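Local coordinates for protein flavoredoxin (Desulfovibrio vulgaris str. 'Miyazaki F', PDB 2D5M) that binds flavin mononucleotide and, as a member of the flavin reductase-like family, probably serves in electron transport, at residues A[69-81]-A[159-173]. Sequence-based numbering, arbitrary orientation.
Sequences SIPSRAYVRHADY and VDPVIFAPVSREYYA. With FMN (flavin mononucleotide), chain E.
The Arg-73 guanidinium meets Asp-160 along its edge and has the methyl of Ala-173 over one face, Ala-173 CB lying 3.5 Å from Arg-73 NH2. The grip is side-on: Arg-73 NE reaches Asp-160 OD1 at 2.8 Å on that oxygen's syn lone pair, in the guanidinium plane. Arg-73 NH2 takes Asp-160 OD2 at 2.9 Å, also on the syn side but somewhat out of the carboxylate plane. Two bonds thus fix the rotation of a carboxylate turned just 21° from the guanidinium. A bend in the arginine chain (chi3 63°) brings NE and NH2 alongside the carboxylate. Its NH1 forms a salt bridge with Glu-176 of the second subunit.

The Tyr-171 ring has Asp-80 at its edge, Tyr-171 OH donating to Asp-80 OD1 at 2.6 Å from the anti side, somewhat out of the carboxylate plane, with carboxylate and ring planes 81° apart. Obliquely to the same ring comes Val-76 CG2, 3.3 Å from Tyr-171 CD1. Here helix 76-82 packs on the antiparallel hairpin of strands 162-165 and 170-180, whose turn carries a G1 beta bulge at Arg-169 and Glu-170 opposite Ala-165. Segment 159-173 reaches the flavin's dimethylbenzene end: FMN C7M sits 3.5 Å above the centre of the Phe-164 ring, whose opposite face has Pro-166 N over it. C7M is also 3.4 Å from Tyr-171 OH. Asp-80 also accepts backbone N-H groups of Phe-182, Ser-183 and Gly-185 of the second subunit.

At the strand end of the contact, Ile-70 CG2 lies beside Pro-161 CB, 3.6 Å away.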
loop_
_atom_site.group_PDB
_atom_site.type_symbol
_atom_site.label_atom_id
_atom_site.label_comp_id
_atom_site.label_asym_id
_atom_site.label_seq_id
_atom_site.Cartn_x
_atom_site.Cartn_y
_atom_site.Cartn_z
ATOM N N SER A 69 -3.377 12.126 5.914
ATOM C CA SER A 69 -2.661 12.238 7.179
ATOM C C SER A 69 -2.382 10.831 7.685
ATOM O O SER A 69 -3.252 9.956 7.649
ATOM C CB SER A 69 -3.490 13.023 8.200
ATOM O OG SER A 69 -3.800 14.317 7.770
ATOM N N ILE A 70 -1.146 10.610 8.151
ATOM C CA ILE A 70 -0.705 9.269 8.548
ATOM C C ILE A 70 -0.677 9.223 10.079
ATOM O O ILE A 70 0.084 9.953 10.684
ATOM C CB ILE A 70 0.638 8.960 7.912
ATOM C CG1 ILE A 70 0.475 8.949 6.382
ATOM C CG2 ILE A 70 1.207 7.658 8.416
ATOM C CD1 ILE A 70 1.538 8.521 5.495
ATOM N N PRO A 71 -1.538 8.388 10.682
ATOM C CA PRO A 71 -1.585 8.360 12.165
ATOM C C PRO A 71 -0.342 7.619 12.693
ATOM O O PRO A 71 0.131 6.640 12.107
ATOM C CB PRO A 71 -2.820 7.559 12.482
ATOM C CG PRO A 71 -2.977 6.671 11.288
ATOM C CD PRO A 71 -2.490 7.470 10.071
ATOM N N SER A 72 0.108 8.011 13.855
ATOM C CA SER A 72 1.023 7.288 14.714
ATOM C C SER A 72 0.183 6.390 15.621
ATOM O O SER A 72 -1.056 6.489 15.680
ATOM C CB SER A 72 1.895 8.182 15.541
ATOM O OG SER A 72 1.090 9.006 16.327
ATOM N N ARG A 73 0.852 5.483 16.331
ATOM C CA ARG A 73 0.091 4.506 17.089
ATOM C C ARG A 73 -0.782 5.161 18.147
ATOM O O ARG A 73 -1.817 4.583 18.485
ATOM C CB ARG A 73 1.043 3.490 17.737
ATOM C CG ARG A 73 1.701 3.953 19.030
ATOM C CD ARG A 73 2.592 2.863 19.601
ATOM N NE ARG A 73 3.677 2.545 18.732
ATOM C CZ ARG A 73 4.450 1.451 18.785
ATOM N NH1 ARG A 73 4.223 0.523 19.702
ATOM N NH2 ARG A 73 5.435 1.344 17.886
ATOM N N ALA A 74 -0.419 6.329 18.671
ATOM C CA ALA A 74 -1.287 6.973 19.663
ATOM C C ALA A 74 -2.675 7.318 19.160
ATOM O O ALA A 74 -3.583 7.552 19.960
ATOM C CB ALA A 74 -0.564 8.254 20.152
ATOM N N TYR A 75 -2.809 7.406 17.838
ATOM C CA TYR A 75 -4.039 7.844 17.212
ATOM C C TYR A 75 -4.735 6.688 16.461
ATOM O O TYR A 75 -5.614 6.957 15.627
ATOM C CB TYR A 75 -3.773 9.038 16.276
ATOM C CG TYR A 75 -3.321 10.234 17.071
ATOM C CD1 TYR A 75 -4.257 10.966 17.816
ATOM C CD2 TYR A 75 -1.980 10.596 17.135
ATOM C CE1 TYR A 75 -3.857 12.067 18.562
ATOM C CE2 TYR A 75 -1.622 11.697 17.896
ATOM C CZ TYR A 75 -2.534 12.388 18.598
ATOM O OH TYR A 75 -2.167 13.487 19.369
ATOM N N VAL A 76 -4.395 5.464 16.773
ATOM C CA VAL A 76 -5.022 4.329 16.122
ATOM C C VAL A 76 -6.537 4.283 16.398
ATOM O O VAL A 76 -7.310 4.002 15.476
ATOM C CB VAL A 76 -4.335 2.988 16.494
ATOM C CG1 VAL A 76 -4.527 2.589 17.945
ATOM C CG2 VAL A 76 -4.829 1.885 15.535
ATOM N N ARG A 77 -6.985 4.611 17.621
ATOM C CA ARG A 77 -8.412 4.579 17.882
ATOM C C ARG A 77 -9.138 5.673 17.110
ATOM O O ARG A 77 -10.244 5.492 16.587
ATOM C CB ARG A 77 -8.665 4.716 19.379
ATOM C CG ARG A 77 -8.106 3.541 20.211
ATOM C CD ARG A 77 -8.464 3.637 21.672
ATOM N NE ARG A 77 -9.868 3.231 21.836
ATOM C CZ ARG A 77 -10.599 3.246 22.941
ATOM N NH1 ARG A 77 -10.110 3.632 24.103
ATOM N NH2 ARG A 77 -11.872 2.850 22.893
ATOM N N HIS A 78 -8.542 6.821 16.986
ATOM C CA HIS A 78 -9.082 7.983 16.276
ATOM C C HIS A 78 -9.249 7.647 14.799
ATOM O O HIS A 78 -10.262 7.968 14.177
ATOM C CB HIS A 78 -8.198 9.217 16.447
ATOM C CG HIS A 78 -7.813 9.577 17.855
ATOM N ND1 HIS A 78 -7.019 8.772 18.644
ATOM C CD2 HIS A 78 -8.108 10.683 18.586
ATOM C CE1 HIS A 78 -6.860 9.320 19.791
ATOM N NE2 HIS A 78 -7.515 10.516 19.827
ATOM N N ALA A 79 -8.205 7.031 14.247
ATOM C CA ALA A 79 -8.229 6.640 12.859
ATOM C C ALA A 79 -9.347 5.637 12.603
ATOM O O ALA A 79 -10.090 5.724 11.618
ATOM C CB ALA A 79 -6.871 6.105 12.443
ATOM N N ASP A 80 -9.458 4.657 13.511
ATOM C CA ASP A 80 -10.527 3.665 13.396
ATOM C C ASP A 80 -11.901 4.327 13.447
ATOM O O ASP A 80 -12.786 3.996 12.636
ATOM C CB ASP A 80 -10.340 2.611 14.474
ATOM C CG ASP A 80 -11.147 1.350 14.214
ATOM O OD1 ASP A 80 -10.973 0.774 13.094
ATOM O OD2 ASP A 80 -11.904 0.920 15.114
ATOM N N TYR A 81 -12.089 5.268 14.372
ATOM C CA TYR A 81 -13.337 6.003 14.465
ATOM C C TYR A 81 -13.699 6.618 13.119
ATOM O O TYR A 81 -14.841 6.549 12.676
ATOM C CB TYR A 81 -13.217 7.078 15.553
ATOM C CG TYR A 81 -14.453 7.865 15.837
ATOM C CD1 TYR A 81 -15.244 7.571 16.965
ATOM C CD2 TYR A 81 -14.850 8.939 15.044
ATOM C CE1 TYR A 81 -16.371 8.290 17.247
ATOM C CE2 TYR A 81 -15.997 9.657 15.315
ATOM C CZ TYR A 81 -16.752 9.318 16.444
ATOM O OH TYR A 81 -17.899 10.039 16.730
ATOM N N VAL A 159 8.035 8.501 12.975
ATOM C CA VAL A 159 6.682 8.696 12.450
ATOM C C VAL A 159 5.710 7.698 13.087
ATOM O O VAL A 159 4.586 8.032 13.509
ATOM C CB VAL A 159 6.661 8.621 10.920
ATOM C CG1 VAL A 159 5.250 8.707 10.387
ATOM C CG2 VAL A 159 7.504 9.745 10.331
ATOM N N ASP A 160 6.152 6.450 13.130
ATOM C CA ASP A 160 5.440 5.375 13.774
ATOM C C ASP A 160 4.054 5.138 13.168
ATOM O O ASP A 160 3.041 5.065 13.875
ATOM C CB ASP A 160 5.327 5.672 15.281
ATOM C CG ASP A 160 4.848 4.511 16.073
ATOM O OD1 ASP A 160 4.039 4.710 17.032
ATOM O OD2 ASP A 160 5.291 3.364 15.788
ATOM N N PRO A 161 4.000 4.944 11.861
ATOM C CA PRO A 161 2.709 4.809 11.167
ATOM C C PRO A 161 2.012 3.476 11.440
ATOM O O PRO A 161 2.626 2.474 11.798
ATOM C CB PRO A 161 3.136 4.856 9.689
ATOM C CG PRO A 161 4.492 4.220 9.673
ATOM C CD PRO A 161 5.142 4.700 10.945
ATOM N N VAL A 162 0.703 3.478 11.271
ATOM C CA VAL A 162 -0.096 2.281 11.470
ATOM C C VAL A 162 -0.213 1.503 10.173
ATOM O O VAL A 162 -0.423 2.059 9.090
ATOM C CB VAL A 162 -1.482 2.645 12.002
ATOM C CG1 VAL A 162 -2.409 1.470 12.181
ATOM C CG2 VAL A 162 -1.437 3.420 13.308
ATOM N N ILE A 163 -0.153 0.197 10.288
ATOM C CA ILE A 163 -0.371 -0.764 9.258
ATOM C C ILE A 163 -1.718 -1.455 9.450
ATOM O O ILE A 163 -2.022 -1.862 10.570
ATOM C CB ILE A 163 0.730 -1.894 9.207
ATOM C CG1 ILE A 163 2.112 -1.253 8.973
ATOM C CG2 ILE A 163 0.500 -2.980 8.250
ATOM C CD1 ILE A 163 3.166 -2.230 9.453
ATOM N N PHE A 164 -2.512 -1.648 8.397
ATOM C CA PHE A 164 -3.743 -2.387 8.456
ATOM C C PHE A 164 -3.570 -3.799 7.899
ATOM O O PHE A 164 -2.982 -3.980 6.832
ATOM C CB PHE A 164 -4.861 -1.655 7.729
ATOM C CG PHE A 164 -6.189 -2.359 7.604
ATOM C CD1 PHE A 164 -6.884 -2.743 8.773
ATOM C CD2 PHE A 164 -6.754 -2.652 6.411
ATOM C CE1 PHE A 164 -8.108 -3.337 8.693
ATOM C CE2 PHE A 164 -8.001 -3.199 6.308
ATOM C CZ PHE A 164 -8.692 -3.576 7.457
ATOM N N ALA A 165 -4.027 -4.780 8.679
ATOM C CA ALA A 165 -4.098 -6.184 8.268
ATOM C C ALA A 165 -5.543 -6.470 7.861
ATOM O O ALA A 165 -6.410 -6.596 8.759
ATOM C CB ALA A 165 -3.650 -7.084 9.406
ATOM N N PRO A 166 -5.843 -6.562 6.565
ATOM C CA PRO A 166 -7.220 -6.775 6.159
ATOM C C PRO A 166 -7.724 -8.178 6.474
ATOM O O PRO A 166 -6.930 -9.111 6.659
ATOM C CB PRO A 166 -7.139 -6.543 4.638
ATOM C CG PRO A 166 -5.764 -6.966 4.262
ATOM C CD PRO A 166 -4.932 -6.465 5.414
ATOM N N VAL A 167 -9.036 -8.311 6.547
ATOM C CA VAL A 167 -9.786 -9.573 6.744
ATOM C C VAL A 167 -9.733 -9.977 8.219
ATOM O O VAL A 167 -10.764 -10.114 8.849
ATOM C CB VAL A 167 -9.377 -10.724 5.818
ATOM C CG1 VAL A 167 -10.301 -11.910 6.010
ATOM C CG2 VAL A 167 -9.381 -10.272 4.362
ATOM N N SER A 168 -8.515 -10.137 8.743
ATOM C CA SER A 168 -8.406 -10.289 10.180
ATOM C C SER A 168 -8.735 -8.965 10.899
ATOM O O SER A 168 -9.094 -8.982 12.062
ATOM C CB SER A 168 -7.015 -10.746 10.596
ATOM O OG SER A 168 -6.052 -9.838 10.178
ATOM N N ARG A 169 -8.627 -7.850 10.221
ATOM C CA ARG A 169 -9.098 -6.562 10.704
ATOM C C ARG A 169 -8.385 -6.158 11.993
ATOM O O ARG A 169 -8.958 -5.976 13.037
ATOM C CB ARG A 169 -10.644 -6.556 10.880
ATOM C CG ARG A 169 -11.346 -6.634 9.525
ATOM C CD ARG A 169 -12.835 -6.906 9.614
ATOM N NE ARG A 169 -13.469 -6.898 8.327
ATOM C CZ ARG A 169 -14.697 -7.213 7.986
ATOM N NH1 ARG A 169 -15.621 -7.630 8.894
ATOM N NH2 ARG A 169 -15.111 -7.145 6.726
ATOM N N GLU A 170 -7.069 -5.924 11.851
ATOM C CA GLU A 170 -6.173 -5.562 12.917
ATOM C C GLU A 170 -5.224 -4.479 12.469
ATOM O O GLU A 170 -4.941 -4.303 11.302
ATOM C CB GLU A 170 -5.349 -6.777 13.422
ATOM C CG GLU A 170 -6.279 -7.845 14.018
ATOM C CD GLU A 170 -5.646 -8.974 14.789
ATOM O OE1 GLU A 170 -4.514 -9.339 14.435
ATOM O OE2 GLU A 170 -6.297 -9.533 15.731
ATOM N N TYR A 171 -4.699 -3.763 13.446
ATOM C CA TYR A 171 -3.696 -2.727 13.242
ATOM C C TYR A 171 -2.384 -3.118 13.909
ATOM O O TYR A 171 -2.411 -3.597 15.047
ATOM C CB TYR A 171 -4.188 -1.430 13.840
ATOM C CG TYR A 171 -5.442 -0.843 13.231
ATOM C CD1 TYR A 171 -6.530 -0.560 14.009
ATOM C CD2 TYR A 171 -5.523 -0.562 11.881
ATOM C CE1 TYR A 171 -7.695 -0.017 13.476
ATOM C CE2 TYR A 171 -6.670 0.009 11.337
ATOM C CZ TYR A 171 -7.744 0.285 12.141
ATOM O OH TYR A 171 -8.829 0.845 11.555
ATOM N N TYR A 172 -1.292 -2.844 13.229
ATOM C CA TYR A 172 0.075 -3.158 13.645
ATOM C C TYR A 172 0.973 -1.954 13.501
ATOM O O TYR A 172 0.744 -1.075 12.679
ATOM C CB TYR A 172 0.647 -4.342 12.793
ATOM C CG TYR A 172 0.070 -5.663 13.249
ATOM C CD1 TYR A 172 0.787 -6.484 14.076
ATOM C CD2 TYR A 172 -1.193 -6.075 12.864
ATOM C CE1 TYR A 172 0.261 -7.682 14.504
ATOM C CE2 TYR A 172 -1.746 -7.233 13.298
ATOM C CZ TYR A 172 -1.007 -8.058 14.133
ATOM O OH TYR A 172 -1.563 -9.227 14.564
ATOM N N ALA A 173 2.051 -1.886 14.299
ATOM C CA ALA A 173 3.125 -0.944 14.170
ATOM C C ALA A 173 4.183 -1.442 13.183
ATOM O O ALA A 173 4.234 -2.639 12.869
ATOM C CB ALA A 173 3.799 -0.676 15.512
HETATM N N1 FMN E . -13.722 3.116 2.623
HETATM C C2 FMN E . -13.402 3.350 1.312
HETATM O O2 FMN E . -14.247 3.799 0.524
HETATM N N3 FMN E . -12.119 3.039 0.871
HETATM C C4 FMN E . -11.128 2.473 1.641
HETATM O O4 FMN E . -10.005 2.223 1.153
HETATM C C4A FMN E . -11.476 2.180 2.989
HETATM N N5 FMN E . -10.569 1.570 3.789
HETATM C C5A FMN E . -10.910 1.471 5.114
HETATM C C6 FMN E . -9.968 0.860 5.988
HETATM C C7 FMN E . -10.176 0.740 7.353
HETATM C C7M FMN E . -9.191 0.045 8.264
HETATM C C8 FMN E . -11.396 1.302 7.886
HETATM C C8M FMN E . -11.613 1.272 9.391
HETATM C C9 FMN E . -12.352 1.832 7.037
HETATM C C9A FMN E . -12.135 1.935 5.673
HETATM N N10 FMN E . -13.086 2.438 4.758
HETATM C C10 FMN E . -12.753 2.620 3.438
HETATM C "C1'" FMN E . -14.431 2.853 5.245
HETATM C "C2'" FMN E . -14.564 4.367 5.398
HETATM O "O2'" FMN E . -13.469 4.944 6.119
HETATM C "C3'" FMN E . -15.858 4.662 6.163
HETATM O "O3'" FMN E . -16.952 4.301 5.287
HETATM C "C4'" FMN E . -16.001 6.103 6.628
HETATM O "O4'" FMN E . -17.069 6.099 7.615
HETATM C "C5'" FMN E . -16.335 7.065 5.542
HETATM O "O5'" FMN E . -16.464 8.392 6.147
HETATM P P FMN E . -17.172 9.605 5.359
HETATM O O1P FMN E . -18.605 9.176 5.016
HETATM O O2P FMN E . -16.402 9.941 4.104
HETATM O O3P FMN E . -17.119 10.689 6.420
#